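Acetyltransferase, GNAT family (Bacillus anthracis str. Sterne, PDB 3FBU) probably transfers an acetyl group from acetyl-coenzyme A to an acceptor substrate, and is seen here with coenzyme A bound. Local coordinates at residues Glu6-Asp17 with Asn58-Leu69. Residues are numbered along the deposited sequence; the frame is centred on the assembly and turned at random.
Sequences ERLLIRKFEFKD and NFPVILIGENIL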
loop_
_atom_site.group_PDB
_atom_site.type_symbol
_atom_site.label_atom_id
_atom_site.label_comp_id
_atom_site.label_asym_id
_atom_site.label_seq_id
_atom_site.Cartn_x
_atom_site.Cartn_y
_atom_site.Cartn_z
ATOM N N GLU A 6 -13.275 -6.909 19.345
ATOM C CA GLU A 6 -12.511 -8.141 19.552
ATOM C C GLU A 6 -11.101 -7.920 20.142
ATOM O O GLU A 6 -10.774 -8.474 21.189
ATOM C CB GLU A 6 -12.412 -8.908 18.226
ATOM C CG GLU A 6 -13.704 -9.657 17.878
ATOM C CD GLU A 6 -13.719 -10.289 16.473
ATOM O OE1 GLU A 6 -12.782 -10.048 15.661
ATOM O OE2 GLU A 6 -14.691 -11.041 16.190
ATOM N N ARG A 7 -10.284 -7.111 19.467
ATOM C CA ARG A 7 -8.884 -6.904 19.841
ATOM C C ARG A 7 -8.591 -5.496 20.387
ATOM O O ARG A 7 -7.467 -5.222 20.839
ATOM C CB ARG A 7 -7.990 -7.122 18.632
ATOM C CG ARG A 7 -8.105 -8.506 17.983
ATOM C CD ARG A 7 -7.238 -8.557 16.752
ATOM N NE ARG A 7 -7.771 -7.657 15.726
ATOM C CZ ARG A 7 -7.170 -7.379 14.578
ATOM N NH1 ARG A 7 -5.997 -7.922 14.268
ATOM N NH2 ARG A 7 -7.747 -6.531 13.735
ATOM N N LEU A 8 -9.576 -4.598 20.330
ATOM C CA LEU A 8 -9.349 -3.196 20.689
ATOM C C LEU A 8 -10.551 -2.589 21.355
ATOM O O LEU A 8 -11.670 -3.110 21.278
ATOM C CB LEU A 8 -8.980 -2.373 19.436
ATOM C CG LEU A 8 -9.909 -2.463 18.231
ATOM C CD1 LEU A 8 -11.069 -1.472 18.362
ATOM C CD2 LEU A 8 -9.127 -2.276 16.902
ATOM N N LEU A 9 -10.318 -1.461 22.010
ATOM C CA LEU A 9 -11.379 -0.656 22.554
ATOM C C LEU A 9 -11.203 0.783 22.091
ATOM O O LEU A 9 -10.107 1.195 21.725
ATOM C CB LEU A 9 -11.411 -0.713 24.077
ATOM C CG LEU A 9 -10.231 -0.230 24.918
ATOM C CD1 LEU A 9 -10.197 1.313 25.087
ATOM C CD2 LEU A 9 -10.333 -0.914 26.312
ATOM N N ILE A 10 -12.303 1.517 22.119
ATOM C CA ILE A 10 -12.300 2.937 21.789
ATOM C C ILE A 10 -12.810 3.651 23.017
ATOM O O ILE A 10 -13.817 3.264 23.601
ATOM C CB ILE A 10 -13.222 3.250 20.601
ATOM C CG1 ILE A 10 -12.843 2.359 19.411
ATOM C CG2 ILE A 10 -13.112 4.719 20.223
ATOM C CD1 ILE A 10 -13.772 2.451 18.255
ATOM N N ARG A 11 -12.123 4.711 23.412
ATOM C CA ARG A 11 -12.535 5.480 24.571
ATOM C C ARG A 11 -12.252 6.958 24.282
ATOM O O ARG A 11 -11.761 7.297 23.197
ATOM C CB ARG A 11 -11.789 4.976 25.826
ATOM C CG ARG A 11 -10.251 5.165 25.795
ATOM C CD ARG A 11 -9.618 5.041 27.170
ATOM N NE ARG A 11 -8.159 4.890 27.131
ATOM C CZ ARG A 11 -7.286 5.877 26.865
ATOM N NH1 ARG A 11 -7.695 7.094 26.596
ATOM N NH2 ARG A 11 -5.979 5.630 26.843
ATOM N N LYS A 12 -12.586 7.843 25.220
ATOM C CA LYS A 12 -12.203 9.251 25.089
ATOM C C LYS A 12 -10.740 9.444 25.527
ATOM O O LYS A 12 -10.188 8.627 26.277
ATOM C CB LYS A 12 -13.170 10.165 25.847
ATOM C CG LYS A 12 -14.465 10.402 25.085
ATOM C CD LYS A 12 -15.613 10.865 25.959
ATOM C CE LYS A 12 -15.419 12.242 26.521
ATOM N NZ LYS A 12 -16.736 12.743 27.089
ATOM N N PHE A 13 -10.124 10.506 25.019
ATOM C CA PHE A 13 -8.723 10.820 25.280
ATOM C C PHE A 13 -8.518 11.182 26.758
ATOM O O PHE A 13 -9.401 11.766 27.364
ATOM C CB PHE A 13 -8.301 12.040 24.455
ATOM C CG PHE A 13 -7.812 11.716 23.066
ATOM C CD1 PHE A 13 -6.689 10.933 22.879
ATOM C CD2 PHE A 13 -8.441 12.260 21.940
ATOM C CE1 PHE A 13 -6.206 10.657 21.585
ATOM C CE2 PHE A 13 -7.986 11.973 20.661
ATOM C CZ PHE A 13 -6.863 11.175 20.475
ATOM N N GLU A 14 -7.378 10.784 27.308
ATOM C CA GLU A 14 -6.801 11.392 28.506
ATOM C C GLU A 14 -5.582 12.180 28.039
ATOM O O GLU A 14 -4.960 11.815 27.044
ATOM C CB GLU A 14 -6.349 10.315 29.486
ATOM C CG GLU A 14 -7.413 9.310 29.838
ATOM C CD GLU A 14 -8.538 9.901 30.658
ATOM O OE1 GLU A 14 -8.284 10.797 31.505
ATOM O OE2 GLU A 14 -9.693 9.453 30.469
ATOM N N PHE A 15 -5.219 13.228 28.762
ATOM C CA PHE A 15 -4.119 14.066 28.339
ATOM C C PHE A 15 -2.823 13.287 28.131
ATOM O O PHE A 15 -2.107 13.556 27.218
ATOM C CB PHE A 15 -3.913 15.307 29.220
ATOM C CG PHE A 15 -3.039 16.307 28.606
ATOM C CD1 PHE A 15 -3.454 17.039 27.519
ATOM C CD2 PHE A 15 -1.769 16.507 29.068
ATOM C CE1 PHE A 15 -2.623 17.931 26.940
ATOM C CE2 PHE A 15 -0.962 17.407 28.498
ATOM C CZ PHE A 15 -1.380 18.123 27.419
ATOM N N LYS A 16 -2.545 12.305 28.972
ATOM C CA LYS A 16 -1.305 11.584 28.796
ATOM C C LYS A 16 -1.250 10.746 27.519
ATOM O O LYS A 16 -0.226 10.269 27.176
ATOM C CB LYS A 16 -0.929 10.747 29.995
ATOM C CG LYS A 16 -1.801 9.721 30.379
ATOM C CD LYS A 16 -1.169 9.080 31.609
ATOM C CE LYS A 16 -2.202 8.461 32.472
ATOM N NZ LYS A 16 -1.784 7.313 33.246
ATOM N N ASP A 17 -2.365 10.612 26.809
ATOM C CA ASP A 17 -2.307 9.985 25.499
ATOM C C ASP A 17 -1.507 10.763 24.455
ATOM O O ASP A 17 -1.182 10.217 23.462
ATOM C CB ASP A 17 -3.714 9.779 24.945
ATOM C CG ASP A 17 -4.554 8.829 25.760
ATOM O OD1 ASP A 17 -4.044 7.864 26.278
ATOM O OD2 ASP A 17 -5.724 9.073 25.862
ATOM N N ASN A 58 -12.788 13.059 18.354
ATOM C CA ASN A 58 -11.723 12.144 18.019
ATOM C C ASN A 58 -11.530 11.247 19.241
ATOM O O ASN A 58 -11.614 11.730 20.389
ATOM C CB ASN A 58 -10.429 12.903 17.643
ATOM C CG ASN A 58 -10.585 13.753 16.392
ATOM O OD1 ASN A 58 -10.270 13.302 15.297
ATOM N ND2 ASN A 58 -11.094 14.998 16.546
ATOM N N PHE A 59 -11.294 9.953 18.995
ATOM C CA PHE A 59 -11.312 8.949 20.056
ATOM C C PHE A 59 -10.205 7.932 19.860
ATOM O O PHE A 59 -10.149 7.283 18.831
ATOM C CB PHE A 59 -12.677 8.247 20.090
ATOM C CG PHE A 59 -13.845 9.205 20.147
ATOM C CD1 PHE A 59 -14.353 9.625 21.371
ATOM C CD2 PHE A 59 -14.411 9.701 18.986
ATOM C CE1 PHE A 59 -15.412 10.500 21.429
ATOM C CE2 PHE A 59 -15.467 10.593 19.034
ATOM C CZ PHE A 59 -15.973 10.989 20.255
ATOM N N PRO A 60 -9.304 7.790 20.857
ATOM C CA PRO A 60 -8.202 6.857 20.711
ATOM C C PRO A 60 -8.664 5.414 20.653
ATOM O O PRO A 60 -9.669 5.067 21.275
ATOM C CB PRO A 60 -7.352 7.108 21.981
ATOM C CG PRO A 60 -8.302 7.699 22.946
ATOM C CD PRO A 60 -9.234 8.511 22.143
ATOM N N VAL A 61 -7.886 4.612 19.935
ATOM C CA VAL A 61 -8.107 3.208 19.731
ATOM C C VAL A 61 -6.957 2.515 20.491
ATOM O O VAL A 61 -5.774 2.747 20.219
ATOM C CB VAL A 61 -8.087 2.847 18.226
ATOM C CG1 VAL A 61 -8.239 1.339 18.035
ATOM C CG2 VAL A 61 -9.201 3.596 17.454
ATOM N N ILE A 62 -7.336 1.683 21.453
ATOM C CA ILE A 62 -6.397 1.062 22.377
ATOM C C ILE A 62 -6.435 -0.452 22.173
ATOM O O ILE A 62 -7.500 -1.047 22.217
ATOM C CB ILE A 62 -6.773 1.362 23.841
ATOM C CG1 ILE A 62 -6.928 2.857 24.087
ATOM C CG2 ILE A 62 -5.733 0.793 24.791
ATOM C CD1 ILE A 62 -5.656 3.618 23.927
ATOM N N LEU A 63 -5.268 -1.047 21.927
ATOM C CA LEU A 63 -5.121 -2.510 21.844
ATOM C C LEU A 63 -5.356 -3.108 23.223
ATOM O O LEU A 63 -4.671 -2.745 24.176
ATOM C CB LEU A 63 -3.725 -2.883 21.331
ATOM C CG LEU A 63 -3.696 -3.349 19.884
ATOM C CD1 LEU A 63 -2.323 -3.183 19.206
ATOM C CD2 LEU A 63 -4.145 -4.829 19.867
ATOM N N ILE A 64 -6.343 -3.996 23.324
ATOM C CA ILE A 64 -6.659 -4.666 24.579
ATOM C C ILE A 64 -5.527 -5.635 24.973
ATOM O O ILE A 64 -5.033 -6.417 24.158
ATOM C CB ILE A 64 -7.983 -5.459 24.495
ATOM C CG1 ILE A 64 -9.182 -4.525 24.287
ATOM C CG2 ILE A 64 -8.201 -6.250 25.798
ATOM C CD1 ILE A 64 -10.440 -5.226 23.785
ATOM N N GLY A 65 -5.112 -5.571 26.226
ATOM C CA GLY A 65 -4.083 -6.486 26.718
ATOM C C GLY A 65 -2.700 -5.884 26.610
ATOM O O GLY A 65 -2.042 -5.667 27.624
ATOM N N GLU A 66 -2.253 -5.605 25.375
ATOM C CA GLU A 66 -1.018 -4.840 25.182
ATOM C C GLU A 66 -1.151 -3.423 25.728
ATOM O O GLU A 66 -0.153 -2.796 26.054
ATOM C CB GLU A 66 -0.625 -4.772 23.711
ATOM C CG GLU A 66 -0.212 -6.103 23.094
ATOM C CD GLU A 66 0.096 -5.978 21.610
ATOM O OE1 GLU A 66 -0.191 -4.904 21.016
ATOM O OE2 GLU A 66 0.645 -6.957 21.041
ATOM N N ASN A 67 -2.388 -2.915 25.820
ATOM C CA ASN A 67 -2.662 -1.560 26.294
ATOM C C ASN A 67 -1.829 -0.479 25.571
ATOM O O ASN A 67 -1.174 0.362 26.206
ATOM C CB ASN A 67 -2.461 -1.479 27.806
ATOM C CG ASN A 67 -3.064 -0.234 28.394
ATOM O OD1 ASN A 67 -3.963 0.375 27.801
ATOM N ND2 ASN A 67 -2.578 0.163 29.569
ATOM N N ILE A 68 -1.862 -0.526 24.243
ATOM C CA ILE A 68 -1.089 0.360 23.374
ATOM C C ILE A 68 -2.093 1.191 22.562
ATOM O O ILE A 68 -3.031 0.624 22.011
ATOM C CB ILE A 68 -0.242 -0.465 22.396
ATOM C CG1 ILE A 68 0.928 -1.142 23.116
ATOM C CG2 ILE A 68 0.319 0.368 21.228
ATOM C CD1 ILE A 68 1.722 -2.041 22.187
ATOM N N LEU A 69 -1.887 2.508 22.512
ATOM C CA LEU A 69 -2.685 3.405 21.638
ATOM C C LEU A 69 -2.101 3.326 20.230
ATOM O O LEU A 69 -0.954 3.706 20.000
ATOM C CB LEU A 69 -2.658 4.841 22.164
ATOM C CG LEU A 69 -3.509 5.945 21.509
ATOM C CD1 LEU A 69 -3.762 7.101 22.464
ATOM C CD2 LEU A 69 -2.842 6.438 20.249
HETATM O O HOH W 1 -5.823 -6.978 21.761
HETATM O O HOH W 2 -11.814 11.958 23.024
#
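Arg11 places its CG between its own backbone N and carbonyl carbon (chi1 64°) and then runs extended to NE, which brings the guanidinium obliquely against Ile62 CD1 and Pro60 CG; Phe13, with CG opposite its carbonyl carbon (chi1 -87°), turns its ring onto the same proline. Pro60 CD sits over the centre of the Phe13 ring, 3.5 Å from the centroid, a CH-pi contact. Beside it, Arg11 NH2 reaches Ile62 CD1 at 3.6 Å. The guanidinium meets Asp17 end-on: NH1 bonds OD2 at 2.9 Å and NH2 bonds OD1 at 3.0 Å, both on the carboxylate's syn side, in a two-pronged salt bridge. Three bonds in its own plane, to Lys12 O, Asp17 OD1 and Asp17 OD2, hold the guanidinium's rotation, while Glu14 N reaches OD2 from above the carboxylate plane. Next along the chain toward Leu8, strands 8-10 and 58-63 pair antiparallel, Leu9 and Ile62 exchanging two backbone bonds; Ile62 N to Leu9 O, at 2.8 Å, is almost straight. Leu9 CD1 packs alongside Ile62 CB, 3.6 Å apart, whereas Leu8 and Val61 meet on the other face. One water bridges Arg7 O and Ile64 O, another Phe13 N and Asn58 O. This is the N-terminal part of the GNAT sheet: strand 8-10 lies between 3-4 and 58-63, strand 68-79 follows, helix 99-114 covers Leu8 and Ile10, and helix 18-25 packs on Phe13 and Leu69.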